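PDB 4PEY: Exo-beta-1,3-glucanase from Streptomyces sp. SirexAA-E, which hydrolyses laminarin and laminarioligosaccharides stepwise from their non-reducing ends, releasing glucose and laminaribiose. Local coordinates for residues 203-208 with 556-561; 312-317 with 338-343. The protein carries 1 engineered substitution. All coordinates share one frame; numbering follows the deposited sequence.

How the interactions relate
The glycoside hydrolase family 55 fold sets two parallel beta-helix domains side by side. Interaction 1 joins them near the surface, where a loop of the first meets the C-terminal strand of the second; interaction 2 pairs consecutive turns inside the second and, in sequence, is nested within the span closed by interaction 1. Their centres are about 37 Å apart, on opposite sides of the chain's centre, and their nearest atoms about 29 Å. Interaction 2 lies nearer the substrate: the side chain of Leu338 is about 7 Å from that of the substrate-binding Trp402 and 12 Å from a bound glucose unit. The side chain of Gln556 is about 14 Å from a bound beta-D-glucopyranose.

Interaction 1: residues 203-208 with 556-561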
loop_
_atom_site.group_PDB
_atom_site.type_symbol
_atom_site.label_atom_id
_atom_site.label_comp_id
_atom_site.label_asym_id
_atom_site.label_seq_id
_atom_site.Cartn_x
_atom_site.Cartn_y
_atom_site.Cartn_z
ATOM N N GLN A 203 21.352 -10.793 -2.491
ATOM C CA GLN A 203 20.593 -11.449 -3.554
ATOM C C GLN A 203 20.853 -12.948 -3.567
ATOM O O GLN A 203 22.009 -13.372 -3.639
ATOM C CB GLN A 203 20.965 -10.848 -4.910
ATOM C CG GLN A 203 20.402 -11.595 -6.113
ATOM C CD GLN A 203 18.909 -11.388 -6.281
ATOM O OE1 GLN A 203 18.381 -10.312 -5.992
ATOM N NE2 GLN A 203 18.219 -12.418 -6.760
ATOM N N SER A 204 19.792 -13.753 -3.517
ATOM C CA SER A 204 19.982 -15.199 -3.438
ATOM C C SER A 204 18.853 -16.026 -4.045
ATOM O O SER A 204 18.920 -17.252 -4.013
ATOM C CB SER A 204 20.163 -15.622 -1.979
ATOM O OG SER A 204 18.963 -15.418 -1.260
ATOM N N PHE A 205 17.822 -15.366 -4.574
ATOM C CA PHE A 205 16.679 -16.056 -5.183
ATOM C C PHE A 205 17.171 -17.158 -6.137
ATOM O O PHE A 205 18.058 -16.920 -6.960
ATOM C CB PHE A 205 15.804 -15.034 -5.917
ATOM C CG PHE A 205 14.461 -15.557 -6.358
ATOM C CD1 PHE A 205 14.318 -16.214 -7.574
ATOM C CD2 PHE A 205 13.330 -15.342 -5.582
ATOM C CE1 PHE A 205 13.071 -16.685 -7.985
ATOM C CE2 PHE A 205 12.087 -15.808 -5.988
ATOM C CZ PHE A 205 11.954 -16.474 -7.191
ATOM N N PRO A 206 16.590 -18.365 -6.048
ATOM C CA PRO A 206 15.371 -18.722 -5.311
ATOM C C PRO A 206 15.554 -19.186 -3.863
ATOM O O PRO A 206 14.553 -19.274 -3.147
ATOM C CB PRO A 206 14.809 -19.877 -6.144
ATOM C CG PRO A 206 16.025 -20.543 -6.678
ATOM C CD PRO A 206 17.013 -19.444 -6.957
ATOM N N GLU A 207 16.769 -19.497 -3.426
ATOM C CA GLU A 207 16.937 -20.042 -2.084
ATOM C C GLU A 207 18.054 -19.367 -1.289
ATOM O O GLU A 207 19.234 -19.504 -1.609
ATOM C CB GLU A 207 17.191 -21.549 -2.151
ATOM C CG GLU A 207 17.149 -22.218 -0.790
ATOM C CD GLU A 207 15.898 -21.863 -0.007
ATOM O OE1 GLU A 207 14.793 -21.909 -0.586
ATOM O OE2 GLU A 207 16.017 -21.527 1.190
ATOM N N PRO A 208 17.681 -18.603 -0.246
ATOM C CA PRO A 208 16.315 -18.212 0.132
ATOM C C PRO A 208 15.760 -17.239 -0.911
ATOM O O PRO A 208 16.542 -16.723 -1.713
ATOM C CB PRO A 208 16.495 -17.526 1.497
ATOM C CG PRO A 208 17.837 -17.952 1.983
ATOM C CD PRO A 208 18.672 -18.174 0.754
ATOM N N GLN A 556 9.065 -21.124 -10.150
ATOM C CA GLN A 556 9.909 -19.931 -10.204
ATOM C C GLN A 556 10.624 -19.735 -11.532
ATOM O O GLN A 556 10.990 -20.700 -12.209
ATOM C CB GLN A 556 10.961 -19.994 -9.090
ATOM C CG GLN A 556 10.367 -20.100 -7.693
ATOM C CD GLN A 556 11.350 -20.659 -6.684
ATOM O OE1 GLN A 556 12.145 -21.558 -6.993
ATOM N NE2 GLN A 556 11.311 -20.127 -5.469
ATOM N N VAL A 557 10.845 -18.470 -11.884
ATOM C CA VAL A 557 11.719 -18.121 -12.998
ATOM C C VAL A 557 12.672 -17.044 -12.504
ATOM O O VAL A 557 12.231 -15.986 -12.061
ATOM C CB VAL A 557 10.923 -17.622 -14.233
ATOM C CG1 VAL A 557 11.846 -16.938 -15.226
ATOM C CG2 VAL A 557 10.177 -18.787 -14.895
ATOM N N VAL A 558 13.972 -17.306 -12.561
ATOM C CA VAL A 558 14.952 -16.342 -12.048
ATOM C C VAL A 558 15.130 -15.144 -12.991
ATOM O O VAL A 558 15.187 -13.988 -12.537
ATOM C CB VAL A 558 16.330 -17.003 -11.804
ATOM C CG1 VAL A 558 17.349 -15.958 -11.361
ATOM C CG2 VAL A 558 16.210 -18.108 -10.763
ATOM N N SER A 559 15.235 -15.424 -14.290
ATOM C CA SER A 559 15.449 -14.384 -15.298
ATOM C C SER A 559 14.570 -14.570 -16.515
ATOM O O SER A 559 14.427 -15.686 -17.021
ATOM C CB SER A 559 16.908 -14.356 -15.770
ATOM O OG SER A 559 17.793 -14.078 -14.706
ATOM N N PHE A 560 14.021 -13.457 -16.993
ATOM C CA PHE A 560 13.287 -13.397 -18.249
ATOM C C PHE A 560 13.742 -12.145 -19.009
ATOM O O PHE A 560 13.925 -11.092 -18.403
ATOM C CB PHE A 560 11.778 -13.361 -17.983
ATOM C CG PHE A 560 10.938 -13.195 -19.220
ATOM C CD1 PHE A 560 10.430 -14.300 -19.883
ATOM C CD2 PHE A 560 10.640 -11.926 -19.710
ATOM C CE1 PHE A 560 9.656 -14.144 -21.023
ATOM C CE2 PHE A 560 9.869 -11.766 -20.848
ATOM C CZ PHE A 560 9.375 -12.877 -21.502
ATOM N N PRO A 561 13.908 -12.242 -20.338
ATOM C CA PRO A 561 13.710 -13.431 -21.174
ATOM C C PRO A 561 14.910 -14.363 -21.141
ATOM O O PRO A 561 15.907 -14.073 -20.478
ATOM C CB PRO A 561 13.516 -12.842 -22.575
ATOM C CG PRO A 561 14.318 -11.587 -22.554
ATOM C CD PRO A 561 14.218 -11.048 -21.144
ATOM O OXT PRO A 561 14.903 -15.421 -21.776
HETATM O O HOH W 1 12.540 -20.756 -2.745
#
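Phe205, Gln556 and Val558 bury the most surface in this contact, with Pro206 close behind. The Phe205 ring meets Gln556 at its far end, CZ lying 4.0 Å from Gln556 CG, and the ring and amide planes are turned 52° apart. At the ring's edge, near its plane, CD1 comes within 4.2 Å of Val558 CG2 as the two side chains run past each other in opposite senses. A chi1 of -169° turns the Phe205 ring toward the C-terminal strand, although its CB does not head there directly. The peptide bond before Pro206 is cis, and Pro206 CB sits 3.9 Å above the Phe205 ring plane, offset toward the rim, so one face of the aromatic is covered by its own successor in the chain. Pro206 also touches the strand: its CD is 4.1 Å from Val558 CG2, the methyl that reaches Phe205.

Gln556 CG lies beside the backbone N (chi1 -58°), and the extended chain beyond it carries the amide across Pro206 at about a right angle, OE1 standing 3.3 Å from Pro206 CB. NE2 donates to a water at 3.1 Å, which in turn appears to donate a hydrogen bond to Pro206 O, at a separation short enough to be doubtful in detail. Were Gln556 cut back to an alanine, Pro206 CB would probably lose its amide neighbour, Phe205 CZ would keep its CB contact but lose CG, and the water would be left without its amide donor. Asp524 and Leu526 of strand 520-529 also touch Phe205. Between these two segments no direct hydrogen bond forms: van der Waals packing and one water carry the contact, while Gln203 NE2 to Asp524 adds a direct polar link beside it.

Interaction 2: residues 312-317 with 338-343; sequences LATIIP and LVDAGP
The Asp340 carboxylate lies alongside Ile316, OD2 being 4.0 Å from Ile316 CD1, while OD1 makes a salt bridge to Arg374 on strand 367-375. Its carbon chain packs too: Asp340 CB touches Ile316 CG1 and, at 3.7 Å, Thr314 CG2. These residues belong to neighbouring parallel strands on consecutive turns of a beta-helix, their axes 27° apart. Three backbone bonds hold the pair: Leu338 N to Ala313 O (3.0 Å), Ile315 N to Leu338 O (2.8 Å) and Asp340 N to Ile315 O (2.9 Å). Thr314 and Leu338 point the same way from one face of the sheet, with Leu338 CD2 3.5 Å from Thr314 OG1. That hydroxyl donates to Leu312 O and is also bonded by Arg54, which reaches over from the N-terminal domain. Ile315 and Val339 occupy the other face, the helix interior, where both touch Ala323 and Val339 meets Leu349 and Val350 of strand 348-352. The bonding ladder stops at Pro317, which has no N-H to offer; Asp340 O instead lies 3.2 Å from Pro317 CD.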
loop_
_atom_site.group_PDB
_atom_site.type_symbol
_atom_site.label_atom_id
_atom_site.label_comp_id
_atom_site.label_asym_id
_atom_site.label_seq_id
_atom_site.Cartn_x
_atom_site.Cartn_y
_atom_site.Cartn_z
ATOM N N LEU A 312 -6.996 6.326 8.086
ATOM C CA LEU A 312 -7.600 5.574 6.977
ATOM C C LEU A 312 -8.860 6.279 6.449
ATOM O O LEU A 312 -9.865 5.642 6.107
ATOM C CB LEU A 312 -7.909 4.125 7.402
ATOM C CG LEU A 312 -6.755 3.128 7.214
ATOM C CD1 LEU A 312 -6.457 2.928 5.729
ATOM C CD2 LEU A 312 -5.482 3.535 7.978
ATOM N N ALA A 313 -8.775 7.602 6.374
ATOM C CA ALA A 313 -9.788 8.423 5.722
ATOM C C ALA A 313 -10.178 7.805 4.382
ATOM O O ALA A 313 -9.318 7.417 3.591
ATOM C CB ALA A 313 -9.278 9.850 5.528
ATOM N N THR A 314 -11.479 7.719 4.143
ATOM C CA THR A 314 -12.009 6.941 3.041
ATOM C C THR A 314 -12.904 7.784 2.154
ATOM O O THR A 314 -13.733 8.542 2.654
ATOM C CB THR A 314 -12.798 5.726 3.583
ATOM O OG1 THR A 314 -11.898 4.871 4.295
ATOM C CG2 THR A 314 -13.476 4.931 2.461
ATOM N N ILE A 315 -12.733 7.638 0.840
ATOM C CA ILE A 315 -13.560 8.337 -0.130
ATOM C C ILE A 315 -14.416 7.338 -0.900
ATOM O O ILE A 315 -13.890 6.378 -1.463
ATOM C CB ILE A 315 -12.708 9.143 -1.125
ATOM C CG1 ILE A 315 -11.849 10.161 -0.373
ATOM C CG2 ILE A 315 -13.601 9.834 -2.151
ATOM C CD1 ILE A 315 -10.692 10.692 -1.173
ATOM N N ILE A 316 -15.732 7.556 -0.908
ATOM C CA ILE A 316 -16.637 6.727 -1.695
ATOM C C ILE A 316 -17.250 7.575 -2.802
ATOM O O ILE A 316 -17.959 8.544 -2.522
ATOM C CB ILE A 316 -17.773 6.118 -0.848
ATOM C CG1 ILE A 316 -17.210 5.155 0.207
ATOM C CG2 ILE A 316 -18.795 5.401 -1.746
ATOM C CD1 ILE A 316 -18.260 4.726 1.234
ATOM N N PRO A 317 -16.974 7.221 -4.064
ATOM C CA PRO A 317 -17.599 7.947 -5.171
ATOM C C PRO A 317 -19.025 7.447 -5.417
ATOM O O PRO A 317 -19.244 6.253 -5.654
ATOM C CB PRO A 317 -16.677 7.640 -6.354
ATOM C CG PRO A 317 -16.151 6.249 -6.044
ATOM C CD PRO A 317 -16.072 6.152 -4.527
ATOM N N LEU A 338 -8.064 5.601 1.546
ATOM C CA LEU A 338 -8.746 4.433 0.999
ATOM C C LEU A 338 -9.855 4.904 0.073
ATOM O O LEU A 338 -10.702 5.696 0.479
ATOM C CB LEU A 338 -9.321 3.556 2.120
ATOM C CG LEU A 338 -10.282 2.417 1.749
ATOM C CD1 LEU A 338 -9.629 1.379 0.835
ATOM C CD2 LEU A 338 -10.808 1.748 3.010
ATOM N N VAL A 339 -9.843 4.434 -1.171
ATOM C CA VAL A 339 -10.933 4.708 -2.101
ATOM C C VAL A 339 -11.793 3.458 -2.167
ATOM O O VAL A 339 -11.304 2.388 -2.494
ATOM C CB VAL A 339 -10.423 5.096 -3.507
ATOM C CG1 VAL A 339 -11.598 5.299 -4.471
ATOM C CG2 VAL A 339 -9.586 6.366 -3.420
ATOM N N ASP A 340 -13.070 3.611 -1.830
ATOM C CA ASP A 340 -13.991 2.500 -1.618
ATOM C C ASP A 340 -15.126 2.607 -2.636
ATOM O O ASP A 340 -15.909 3.555 -2.584
ATOM C CB ASP A 340 -14.511 2.566 -0.171
ATOM C CG ASP A 340 -15.236 1.311 0.280
ATOM O OD1 ASP A 340 -15.048 0.230 -0.315
ATOM O OD2 ASP A 340 -15.987 1.417 1.277
ATOM N N ALA A 341 -15.204 1.663 -3.576
ATOM C CA ALA A 341 -16.191 1.739 -4.658
ATOM C C ALA A 341 -17.629 1.764 -4.147
ATOM O O ALA A 341 -17.977 1.086 -3.171
ATOM C CB ALA A 341 -16.007 0.579 -5.636
ATOM N N GLY A 342 -18.463 2.555 -4.816
ATOM C CA GLY A 342 -19.894 2.514 -4.582
ATOM C C GLY A 342 -20.516 1.387 -5.393
ATOM O O GLY A 342 -19.871 0.820 -6.284
ATOM N N PRO A 343 -21.775 1.039 -5.094
ATOM C CA PRO A 343 -22.425 -0.048 -5.840
ATOM C C PRO A 343 -22.655 0.294 -7.311
ATOM O O PRO A 343 -22.729 -0.615 -8.144
ATOM C CB PRO A 343 -23.760 -0.240 -5.108
ATOM C CG PRO A 343 -23.915 0.932 -4.233
ATOM C CD PRO A 343 -22.564 1.471 -3.931
#